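Local coordinates for Lmo2125 protein (PDB 5TU0) that binds maltose and, as a surface lipoprotein of the bacterial solute-binding protein 1 family, probably delivers it to a membrane transporter for uptake, at residues 157-160 with 164-167; 197-202 with 356-361; 259-262 with 266-269. The protein carries 2 engineered substitutions. All coordinates share one frame; numbering follows the deposited sequence. Where two conformers were deposited one is given.

Contact 1: residues 157-160 with 164-167; sequences LAKW and YFSY. With GLC (alpha-D-glucopyranose), chain B.
One face of the Phe-165 ring is covered by the aliphatic part of Lys-159. CB of Lys-159 sits 4.2 Å from the ring centroid, 14° off the ring normal, a CH-pi contact displaced toward the rim, and CD of Lys-159 passes CE1 of Phe-165 at 4.1 Å. With CG anti to the backbone N (chi1 -165°) and the chain extended beyond it, the lysine carries its ammonium to a salt bridge with Asp-162. The Trp-160 indole has Ala-158 CB over one face, whereas the carbonyl carbon of Phe-165 lies at its edge, near the ring plane. CB of Ser-166 packs 3.8 Å from CD1 of Trp-160 and 3.5 Å from the Trp-160 carbonyl O. NE1, next to CD1, hydrogen-bonds to Tyr-267 OH, which helps fix the turn of the indole. Lys-159 centres an inverse gamma turn, and the chain soon enters helix 163-172. There Tyr-164 takes no part in the loop contact; a bound glucose lies over one face of its ring, with C4 of the sugar 3.9 Å from CD1 of Tyr-164. Such a pyranose-on-aromatic platform is characteristic of sugar-binding sites, and here it belongs to the pocket with Asp-70, Glu-114 and Trp-241.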
ATOM      1  N   LEU A 157      -7.647  16.222   7.186  1.00 25.84           N
ATOM      2  CA  LEU A 157      -8.605  15.119   7.106  1.00 25.07           C
ATOM      3  C   LEU A 157      -7.881  13.826   6.830  1.00 24.27           C
ATOM      4  O   LEU A 157      -6.901  13.818   6.088  1.00 24.87           O
ATOM      5  CB  LEU A 157      -9.614  15.335   5.978  1.00 25.61           C
ATOM      6  CG  LEU A 157     -10.495  16.588   6.024  1.00 26.54           C
ATOM      7  CD1 LEU A 157     -11.248  16.747   4.710  1.00 27.29           C
ATOM      8  CD2 LEU A 157     -11.445  16.543   7.210  1.00 26.23           C
ATOM      9  N   ALA A 158      -8.371  12.744   7.421  1.00 23.47           N
ATOM     10  CA  ALA A 158      -7.853  11.378   7.148  1.00 23.08           C
ATOM     11  C   ALA A 158      -9.020  10.396   7.243  1.00 22.84           C
ATOM     12  O   ALA A 158      -9.847  10.495   8.151  1.00 22.86           O
ATOM     13  CB  ALA A 158      -6.753  11.006   8.119  1.00 22.28           C
ATOM     14  N   LYS A 159      -9.082   9.447   6.308  1.00 23.12           N
ATOM     15  CA  LYS A 159     -10.174   8.473   6.269  1.00 23.29           C
ATOM     16  C   LYS A 159      -9.980   7.392   7.340  1.00 22.64           C
ATOM     17  O   LYS A 159      -9.838   6.182   7.036  1.00 21.28           O
ATOM     18  CB  LYS A 159     -10.254   7.855   4.870  1.00 24.26           C
ATOM     19  CG  LYS A 159     -11.542   7.103   4.585  1.00 25.52           C
ATOM     20  CD  LYS A 159     -11.415   6.217   3.352  1.00 26.97           C
ATOM     21  CE  LYS A 159     -12.678   5.402   3.130  1.00 28.72           C
ATOM     22  NZ  LYS A 159     -12.478   4.344   2.100  1.00 30.17           N
ATOM     23  N   TRP A 160     -10.014   7.808   8.598  1.00 22.12           N
ATOM     24  CA  TRP A 160      -9.745   6.877   9.672  1.00 22.72           C
ATOM     25  C   TRP A 160     -10.802   5.795   9.959  1.00 22.93           C
ATOM     26  O   TRP A 160     -10.526   4.890  10.744  1.00 22.64           O
ATOM     27  CB  TRP A 160      -9.279   7.586  10.951  1.00 22.64           C
ATOM     28  CG  TRP A 160      -7.857   8.133  10.876  1.00 22.94           C
ATOM     29  CD1 TRP A 160      -6.826   7.684  10.083  1.00 23.27           C
ATOM     30  CD2 TRP A 160      -7.282   9.115  11.743  1.00 23.31           C
ATOM     31  NE1 TRP A 160      -5.675   8.376  10.358  1.00 22.67           N
ATOM     32  CE2 TRP A 160      -5.926   9.258  11.377  1.00 23.64           C
ATOM     33  CE3 TRP A 160      -7.792   9.909  12.771  1.00 23.91           C
ATOM     34  CZ2 TRP A 160      -5.076  10.173  12.006  1.00 23.72           C
ATOM     35  CZ3 TRP A 160      -6.957  10.818  13.385  1.00 23.88           C
ATOM     36  CH2 TRP A 160      -5.611  10.941  13.005  1.00 23.86           C
ATOM     37  N   TYR A 164      -7.344   0.452   6.542  1.00 21.83           N
ATOM     38  CA  TYR A 164      -6.137   0.606   5.725  1.00 23.25           C
ATOM     39  C   TYR A 164      -5.419   1.936   6.023  1.00 23.03           C
ATOM     40  O   TYR A 164      -4.185   2.010   6.023  1.00 23.24           O
ATOM     41  CB  TYR A 164      -6.453   0.468   4.232  1.00 25.61           C
ATOM     42  CG  TYR A 164      -5.220   0.562   3.384  1.00 28.06           C
ATOM     43  CD1 TYR A 164      -4.401  -0.544   3.185  1.00 29.69           C
ATOM     44  CD2 TYR A 164      -4.843   1.769   2.820  1.00 30.55           C
ATOM     45  CE1 TYR A 164      -3.248  -0.443   2.419  1.00 32.09           C
ATOM     46  CE2 TYR A 164      -3.704   1.879   2.064  1.00 31.60           C
ATOM     47  CZ  TYR A 164      -2.915   0.773   1.866  1.00 32.90           C
ATOM     48  OH  TYR A 164      -1.782   0.913   1.111  1.00 38.11           O
ATOM     49  N   PHE A 165      -6.202   2.986   6.251  1.00 22.23           N
ATOM     50  CA  PHE A 165      -5.680   4.300   6.594  1.00 23.22           C
ATOM     51  C   PHE A 165      -5.296   4.458   8.061  1.00 22.52           C
ATOM     52  O   PHE A 165      -4.216   4.972   8.374  1.00 22.93           O
ATOM     53  CB  PHE A 165      -6.705   5.382   6.201  1.00 24.32           C
ATOM     54  CG  PHE A 165      -6.787   5.608   4.727  1.00 26.03           C
ATOM     55  CD1 PHE A 165      -7.491   4.740   3.918  1.00 28.07           C
ATOM     56  CD2 PHE A 165      -6.161   6.701   4.145  1.00 28.93           C
ATOM     57  CE1 PHE A 165      -7.559   4.934   2.545  1.00 29.61           C
ATOM     58  CE2 PHE A 165      -6.225   6.908   2.772  1.00 29.05           C
ATOM     59  CZ  PHE A 165      -6.922   6.029   1.971  1.00 30.03           C
ATOM     60  N   SER A 166      -6.162   3.998   8.963  1.00 21.59           N
ATOM     61  CA  SER A 166      -5.896   4.156  10.380  1.00 21.35           C
ATOM     62  C   SER A 166      -4.877   3.203  10.979  1.00 20.98           C
ATOM     63  O   SER A 166      -4.368   3.483  12.072  1.00 21.34           O
ATOM     64  CB  SER A 166      -7.194   4.065  11.190  1.00 22.37           C
ATOM     65  OG  SER A 166      -7.747   2.770  11.084  1.00 24.45           O
ATOM     66  N   TYR A 167      -4.569   2.096  10.299  0.50 20.36           N
ATOM     67  CA  TYR A 167      -3.619   1.132  10.860  0.50 20.50           C
ATOM     68  C   TYR A 167      -2.309   1.759  11.309  0.50 20.90           C
ATOM     69  O   TYR A 167      -1.840   1.485  12.413  0.50 20.98           O
ATOM     70  CB  TYR A 167      -3.321  -0.028   9.910  0.50 20.85           C
ATOM     71  CG  TYR A 167      -2.245  -0.911  10.490  0.50 21.03           C
ATOM     72  CD1 TYR A 167      -2.488  -1.655  11.642  0.50 21.40           C
ATOM     73  CD2 TYR A 167      -0.977  -0.963   9.935  0.50 21.36           C
ATOM     74  CE1 TYR A 167      -1.513  -2.442  12.201  0.50 21.72           C
ATOM     75  CE2 TYR A 167       0.009  -1.760  10.495  0.50 21.77           C
ATOM     76  CZ  TYR A 167      -0.271  -2.496  11.621  0.50 21.66           C
ATOM     77  OH  TYR A 167       0.684  -3.280  12.197  0.50 22.34           O
TER
HETATM   78  C1  GLC B   2      -4.820   0.406  -2.026  1.00 88.80           C
HETATM   79  C2  GLC B   2      -3.967  -0.815  -1.674  1.00 87.08           C
HETATM   80  C3  GLC B   2      -4.833  -2.019  -1.320  1.00 87.46           C
HETATM   81  C4  GLC B   2      -5.833  -1.635  -0.232  1.00 87.07           C
HETATM   82  C5  GLC B   2      -6.667  -0.441  -0.695  1.00 87.43           C
HETATM   83  C6  GLC B   2      -7.681  -0.030   0.372  1.00 85.53           C
HETATM   84  O2  GLC B   2      -3.107  -1.147  -2.769  1.00 86.79           O
HETATM   85  O3  GLC B   2      -4.001  -3.099  -0.881  1.00 85.71           O
HETATM   86  O4  GLC B   2      -6.680  -2.745   0.091  1.00 86.97           O
HETATM   87  O5  GLC B   2      -5.796   0.659  -1.001  1.00 87.29           O
HETATM   88  O6  GLC B   2      -8.207   1.276   0.093  1.00 85.30           O

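Contact 2: residues 197-202 with 356-361; sequences EGITYA and ENLKFD. Engineered in segment 356-361: Lys-359 (natural residue Met).
The segments 197-202 of helix 193-208 and 356-361 of helix 348-363 run in broadly the same direction, their axes 10.3 Å apart at closest approach and inclined by 46° (signed crossing angle -46°), with Ile-199 and Lys-359 nearest through their CA atoms. The closest side-chain contact is between methyl groups: CD1 of Ile-199 meets CD2 of Leu-358 at 3.4 Å, tighter than usual van der Waals contact, and the two side chains cross at about a right angle. CB of Leu-358 points neither toward nor away from the other segment, yet CG anti to its backbone N (chi1 178°) brings CD2 across to the isoleucine. Lys-359, an engineered residue that replaces a methionine, bends at chi2, chi3 and chi4 and lays its end against Ala-202, with NZ of Lys-359 3.8 Å from CB of Ala-202. This buried amine has no polar partner in the model; such surroundings would probably disfavour its protonation. Ser-166 also touches Lys-359, and Leu-170 and Ala-373 also touch Ile-199, so helices 163-172 and 369-387 pack against the same interface. The contact is a sparse oblique helix-helix packing, joining two helices far apart in sequence within one lobe of the solute-binding-protein fold.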
ATOM      1  N   GLU A 197      -4.504   3.396  22.558  1.00 27.73           N
ATOM      2  CA  GLU A 197      -4.071   4.804  22.559  1.00 29.04           C
ATOM      3  C   GLU A 197      -4.329   5.437  21.187  1.00 26.45           C
ATOM      4  O   GLU A 197      -4.774   6.586  21.095  1.00 25.07           O
ATOM      5  CB  GLU A 197      -2.593   4.960  22.892  1.00 31.67           C
ATOM      6  CG  GLU A 197      -2.224   5.021  24.357  1.00 36.07           C
ATOM      7  CD  GLU A 197      -0.707   5.126  24.517  1.00 39.11           C
ATOM      8  OE1 GLU A 197      -0.011   4.078  24.444  1.00 40.94           O
ATOM      9  OE2 GLU A 197      -0.215   6.262  24.698  1.00 40.47           O
ATOM     10  N   GLY A 198      -4.046   4.681  20.135  1.00 24.87           N
ATOM     11  CA  GLY A 198      -4.264   5.157  18.764  1.00 24.35           C
ATOM     12  C   GLY A 198      -5.744   5.382  18.471  1.00 23.70           C
ATOM     13  O   GLY A 198      -6.124   6.413  17.878  1.00 23.50           O
ATOM     14  N   ILE A 199      -6.579   4.421  18.901  1.00 22.97           N
ATOM     15  CA  ILE A 199      -8.004   4.514  18.704  1.00 23.19           C
ATOM     16  C   ILE A 199      -8.527   5.749  19.450  1.00 23.58           C
ATOM     17  O   ILE A 199      -9.334   6.501  18.902  1.00 23.51           O
ATOM     18  CB  ILE A 199      -8.745   3.240  19.162  1.00 23.29           C
ATOM     19  CG1 ILE A 199      -8.281   2.024  18.340  1.00 23.14           C
ATOM     20  CG2 ILE A 199     -10.242   3.430  18.979  1.00 23.84           C
ATOM     21  CD1 ILE A 199      -8.772   0.710  18.895  1.00 23.71           C
ATOM     22  N   THR A 200      -8.031   5.955  20.677  1.00 24.71           N
ATOM     23  CA  THR A 200      -8.431   7.097  21.511  1.00 25.66           C
ATOM     24  C   THR A 200      -8.076   8.422  20.831  1.00 25.51           C
ATOM     25  O   THR A 200      -8.890   9.339  20.813  1.00 25.23           O
ATOM     26  CB  THR A 200      -7.791   7.012  22.921  1.00 26.38           C
ATOM     27  OG1 THR A 200      -8.163   5.773  23.533  1.00 25.93           O
ATOM     28  CG2 THR A 200      -8.252   8.160  23.828  1.00 27.66           C
ATOM     29  N   TYR A 201      -6.868   8.512  20.279  1.00 24.84           N
ATOM     30  CA  TYR A 201      -6.436   9.705  19.556  1.00 24.90           C
ATOM     31  C   TYR A 201      -7.333   9.975  18.334  1.00 24.26           C
ATOM     32  O   TYR A 201      -7.783  11.120  18.107  1.00 23.93           O
ATOM     33  CB  TYR A 201      -4.970   9.607  19.135  1.00 24.69           C
ATOM     34  CG  TYR A 201      -4.489  10.873  18.525  1.00 24.63           C
ATOM     35  CD1 TYR A 201      -4.232  12.001  19.325  1.00 25.22           C
ATOM     36  CD2 TYR A 201      -4.321  10.991  17.140  1.00 25.46           C
ATOM     37  CE1 TYR A 201      -3.812  13.184  18.761  1.00 24.84           C
ATOM     38  CE2 TYR A 201      -3.895  12.187  16.572  1.00 23.99           C
ATOM     39  CZ  TYR A 201      -3.638  13.270  17.381  1.00 24.47           C
ATOM     40  OH  TYR A 201      -3.228  14.466  16.811  1.00 23.40           O
ATOM     41  N   ALA A 202      -7.618   8.934  17.572  1.00 23.05           N
ATOM     42  CA  ALA A 202      -8.505   9.071  16.402  1.00 23.36           C
ATOM     43  C   ALA A 202      -9.896   9.576  16.794  1.00 23.75           C
ATOM     44  O   ALA A 202     -10.469  10.433  16.121  1.00 23.04           O
ATOM     45  CB  ALA A 202      -8.620   7.748  15.645  1.00 22.63           C
ATOM     46  N   GLU A 356     -13.316  -2.876  10.915  1.00 28.69           N
ATOM     47  CA  GLU A 356     -14.335  -1.832  10.619  1.00 31.21           C
ATOM     48  C   GLU A 356     -15.031  -1.412  11.915  1.00 29.62           C
ATOM     49  O   GLU A 356     -15.096  -0.213  12.245  1.00 29.46           O
ATOM     50  CB  GLU A 356     -15.445  -2.309   9.655  1.00 34.34           C
ATOM     51  CG  GLU A 356     -15.068  -2.626   8.221  1.00 37.46           C
ATOM     52  CD  GLU A 356     -16.274  -3.106   7.382  1.00 40.26           C
ATOM     53  OE1 GLU A 356     -17.433  -2.690   7.648  1.00 41.65           O
ATOM     54  OE2 GLU A 356     -16.067  -3.908   6.449  1.00 43.53           O
ATOM     55  N   ASN A 357     -15.558  -2.397  12.645  1.00 28.31           N
ATOM     56  CA  ASN A 357     -16.234  -2.133  13.910  1.00 28.01           C
ATOM     57  C   ASN A 357     -15.316  -1.502  14.937  1.00 27.29           C
ATOM     58  O   ASN A 357     -15.726  -0.621  15.693  1.00 25.80           O
ATOM     59  CB  ASN A 357     -16.773  -3.420  14.534  1.00 29.94           C
ATOM     60  CG  ASN A 357     -17.771  -4.125  13.653  1.00 30.79           C
ATOM     61  OD1 ASN A 357     -17.775  -3.958  12.442  1.00 32.15           O
ATOM     62  ND2 ASN A 357     -18.622  -4.918  14.264  1.00 33.25           N
ATOM     63  N   LEU A 358     -14.086  -1.999  14.980  1.00 26.17           N
ATOM     64  CA  LEU A 358     -13.090  -1.519  15.914  1.00 26.94           C
ATOM     65  C   LEU A 358     -12.960   0.005  15.847  1.00 26.36           C
ATOM     66  O   LEU A 358     -13.021   0.682  16.880  1.00 28.19           O
ATOM     67  CB  LEU A 358     -11.746  -2.200  15.639  1.00 27.45           C
ATOM     68  CG  LEU A 358     -10.526  -1.805  16.479  1.00 28.73           C
ATOM     69  CD1 LEU A 358      -9.557  -2.975  16.591  1.00 29.39           C
ATOM     70  CD2 LEU A 358      -9.825  -0.559  15.933  1.00 29.14           C
ATOM     71  N   LYS A 359     -12.794   0.535  14.645  1.00 25.39           N
ATOM     72  CA  LYS A 359     -12.670   1.979  14.475  1.00 25.14           C
ATOM     73  C   LYS A 359     -14.044   2.677  14.544  1.00 25.37           C
ATOM     74  O   LYS A 359     -14.177   3.690  15.223  1.00 26.88           O
ATOM     75  CB  LYS A 359     -11.981   2.337  13.154  1.00 24.54           C
ATOM     76  CG  LYS A 359     -10.488   1.935  13.018  1.00 25.20           C
ATOM     77  CD  LYS A 359      -9.523   2.534  14.069  1.00 23.68           C
ATOM     78  CE  LYS A 359      -9.520   4.071  14.125  1.00 26.14           C
ATOM     79  NZ  LYS A 359     -10.703   4.688  14.832  1.00 27.21           N
ATOM     80  N   PHE A 360     -15.067   2.126  13.893  1.00 22.42           N
ATOM     81  CA  PHE A 360     -16.351   2.801  13.845  1.00 23.37           C
ATOM     82  C   PHE A 360     -17.062   2.947  15.181  1.00 24.40           C
ATOM     83  O   PHE A 360     -17.597   4.037  15.483  1.00 24.34           O
ATOM     84  CB  PHE A 360     -17.327   2.173  12.855  1.00 23.78           C
ATOM     85  CG  PHE A 360     -18.640   2.926  12.790  1.00 23.83           C
ATOM     86  CD1 PHE A 360     -18.752   4.072  12.011  1.00 24.81           C
ATOM     87  CD2 PHE A 360     -19.733   2.526  13.545  1.00 24.09           C
ATOM     88  CE1 PHE A 360     -19.940   4.811  11.979  1.00 25.38           C
ATOM     89  CE2 PHE A 360     -20.916   3.263  13.530  1.00 25.32           C
ATOM     90  CZ  PHE A 360     -21.021   4.392  12.729  1.00 25.78           C
ATOM     91  N   ASP A 361     -17.108   1.870  15.960  1.00 23.84           N
ATOM     92  CA  ASP A 361     -17.835   1.908  17.238  1.00 25.29           C
ATOM     93  C   ASP A 361     -17.290   3.015  18.165  1.00 25.13           C
ATOM     94  O   ASP A 361     -18.057   3.659  18.867  1.00 25.68           O
ATOM     95  CB  ASP A 361     -17.847   0.545  17.919  1.00 25.74           C
ATOM     96  CG  ASP A 361     -18.643  -0.525  17.125  1.00 25.99           C
ATOM     97  OD1 ASP A 361     -19.340  -0.196  16.138  1.00 24.73           O
ATOM     98  OD2 ASP A 361     -18.565  -1.712  17.510  1.00 27.31           O
TER

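Contact 3: residues 259-262 with 266-269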
ATOM      1  N   PRO A 259       3.072  13.453   9.112  1.00 25.26           N
ATOM      2  CA  PRO A 259       3.643  14.085  10.290  1.00 25.69           C
ATOM      3  C   PRO A 259       3.857  13.141  11.482  1.00 24.74           C
ATOM      4  O   PRO A 259       3.144  12.153  11.643  1.00 23.70           O
ATOM      5  CB  PRO A 259       2.621  15.188  10.628  1.00 26.19           C
ATOM      6  CG  PRO A 259       1.931  15.460   9.339  1.00 26.13           C
ATOM      7  CD  PRO A 259       1.860  14.146   8.644  1.00 25.24           C
ATOM      8  N   THR A 260       4.846  13.478  12.302  1.00 25.50           N
ATOM      9  CA  THR A 260       5.208  12.710  13.502  1.00 25.33           C
ATOM     10  C   THR A 260       4.085  12.723  14.548  1.00 25.05           C
ATOM     11  O   THR A 260       3.493  13.758  14.809  1.00 25.18           O
ATOM     12  CB  THR A 260       6.514  13.290  14.090  1.00 26.58           C
ATOM     13  OG1 THR A 260       7.549  13.212  13.088  1.00 27.28           O
ATOM     14  CG2 THR A 260       6.947  12.545  15.374  1.00 26.46           C
ATOM     15  N   LEU A 261       3.789  11.566  15.125  1.00 24.49           N
ATOM     16  CA  LEU A 261       2.740  11.437  16.136  1.00 24.23           C
ATOM     17  C   LEU A 261       3.126  12.111  17.456  1.00 24.76           C
ATOM     18  O   LEU A 261       4.302  12.414  17.685  1.00 25.04           O
ATOM     19  CB  LEU A 261       2.418   9.956  16.373  1.00 24.08           C
ATOM     20  CG  LEU A 261       1.841   9.175  15.178  1.00 23.88           C
ATOM     21  CD1 LEU A 261       1.851   7.666  15.408  1.00 23.68           C
ATOM     22  CD2 LEU A 261       0.427   9.665  14.854  1.00 23.80           C
ATOM     23  N   ASN A 262       2.130  12.337  18.319  1.00 24.65           N
ATOM     24  CA  ASN A 262       2.325  12.964  19.622  1.00 25.27           C
ATOM     25  C   ASN A 262       3.262  12.251  20.586  1.00 25.47           C
ATOM     26  O   ASN A 262       3.743  12.870  21.536  1.00 25.34           O
ATOM     27  CB  ASN A 262       0.966  13.215  20.321  1.00 25.49           C
ATOM     28  CG  ASN A 262       0.131  14.291  19.605  1.00 25.56           C
ATOM     29  OD1 ASN A 262       0.524  14.829  18.543  1.00 25.33           O
ATOM     30  ND2 ASN A 262      -1.021  14.589  20.172  1.00 25.51           N
ATOM     31  N   GLU A 266       6.947   7.764  14.431  1.00 26.68           N
ATOM     32  CA  GLU A 266       6.418   7.928  13.098  1.00 26.59           C
ATOM     33  C   GLU A 266       5.164   7.111  12.881  1.00 26.14           C
ATOM     34  O   GLU A 266       4.993   6.026  13.443  1.00 26.09           O
ATOM     35  CB  GLU A 266       7.465   7.542  12.048  1.00 26.97           C
ATOM     36  CG  GLU A 266       8.711   8.403  12.086  1.00 28.77           C
ATOM     37  CD  GLU A 266       8.384   9.881  11.910  1.00 29.84           C
ATOM     38  OE1 GLU A 266       7.747  10.234  10.909  1.00 31.01           O
ATOM     39  OE2 GLU A 266       8.753  10.685  12.774  1.00 31.78           O
ATOM     40  N   TYR A 267       4.267   7.663  12.067  1.00 25.90           N
ATOM     41  CA  TYR A 267       3.079   6.957  11.611  1.00 24.92           C
ATOM     42  C   TYR A 267       3.662   5.740  10.866  1.00 24.24           C
ATOM     43  O   TYR A 267       4.609   5.897  10.087  1.00 24.17           O
ATOM     44  CB  TYR A 267       2.300   7.860  10.672  1.00 24.62           C
ATOM     45  CG  TYR A 267       0.843   7.554  10.502  1.00 23.46           C
ATOM     46  CD1 TYR A 267       0.402   6.605   9.574  1.00 22.81           C
ATOM     47  CD2 TYR A 267      -0.113   8.257  11.220  1.00 23.66           C
ATOM     48  CE1 TYR A 267      -0.951   6.360   9.398  1.00 22.20           C
ATOM     49  CE2 TYR A 267      -1.460   8.023  11.034  1.00 23.22           C
ATOM     50  CZ  TYR A 267      -1.875   7.083  10.126  1.00 22.72           C
ATOM     51  OH  TYR A 267      -3.228   6.851   9.975  1.00 23.11           O
ATOM     52  N   SER A 268       3.082   4.566  11.094  0.60 23.44           N
ATOM     53  CA  SER A 268       3.617   3.315  10.547  0.60 23.16           C
ATOM     54  C   SER A 268       2.617   2.590   9.658  0.60 22.81           C
ATOM     55  O   SER A 268       2.088   1.542  10.028  0.60 22.66           O
ATOM     56  CB  SER A 268       4.059   2.435  11.706  0.60 22.91           C
ATOM     57  OG  SER A 268       5.002   3.120  12.507  0.60 23.17           O
ATOM     58  N   PRO A 269       2.369   3.136   8.456  1.00 22.46           N
ATOM     59  CA  PRO A 269       1.366   2.569   7.569  1.00 22.27           C
ATOM     60  C   PRO A 269       1.798   1.252   6.937  1.00 21.94           C
ATOM     61  O   PRO A 269       2.934   0.857   7.122  1.00 23.06           O
ATOM     62  CB  PRO A 269       1.232   3.635   6.497  1.00 22.96           C
ATOM     63  CG  PRO A 269       2.605   4.202   6.388  1.00 23.36           C
ATOM     64  CD  PRO A 269       3.129   4.211   7.793  1.00 23.38           C
TER
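The irregular loop between strands 253-256 and 272-278 folds back on itself here, within the two-lobed fold of bacterial solute-binding proteins; both flanking strands pair antiparallel with the long strand 105-121. Thr-260 and Glu-266 come closest in backbone, their CA atoms 4.9 Å apart. OG1 of Thr-260 donates a hydrogen bond of 2.8 Å to OE2 of Glu-266, approaching the syn side of the carboxylate at 17° out of its plane. The glutamate reaches this partner by folding: its first bond points away from the opposite arm, but the bend at chi2 (-57°) swings the carboxylate back. Its other oxygen, OE1, forms a salt bridge with Lys-257, whose ammonium also makes a weak hydrogen bond with Thr-260 OG1. Lysine, threonine and carboxylate thus form a small polar cluster, which probably favours the ionised state of the glutamate. The backbone of Thr-260 is in turn hydrogen-bonded to Ala-130 and Phe-132, joining this arm to the start of helix 132-138.

Apolar contacts join Leu-261 and Tyr-267. The two side chains cross obliquely, the nearest pair being CD2 of Leu-261 and CD2 of Tyr-267 at 3.9 Å. Leu-169 of helix 163-172 touches both side chains, and Phe-132 adds a further contact to the leucine. Tyr-267 extends beyond this packing, its hydroxyl hydrogen-bonded to the Phe-165 carbonyl O, so that the loop is fastened to helix 163-172 as well. The second leucine methyl rests on the backbone of the opposite arm: CD1 of Leu-261 lies 4.1 Å from the carbonyl O of Glu-266 and equally far from CA of Tyr-267.

In the fold
Following the chain, contact 1 comes first and closes a short connection around residues 161-163, between strand 156-157 and the start of helix 163-172. Contact 2 opens later, on helix 193-208, and closes only on helix 348-363, spanning 153 intervening residues. Contact 3, a second short closure around residues 263-265, is nested inside that span; contact 1 stands in series with both. The three adjoin one another: Trp-160 packs on Ala-202 and Tyr-201, joining contacts 1 and 2, Tyr-201 meets Asn-262 of contact 3, and Tyr-267 of contact 3 reaches contact 1 through its hydroxyl. Together they tie the sugar-contacting helix 163-172 to the loop before strand 272-278 and to the more outlying helices 193-208 and 348-363.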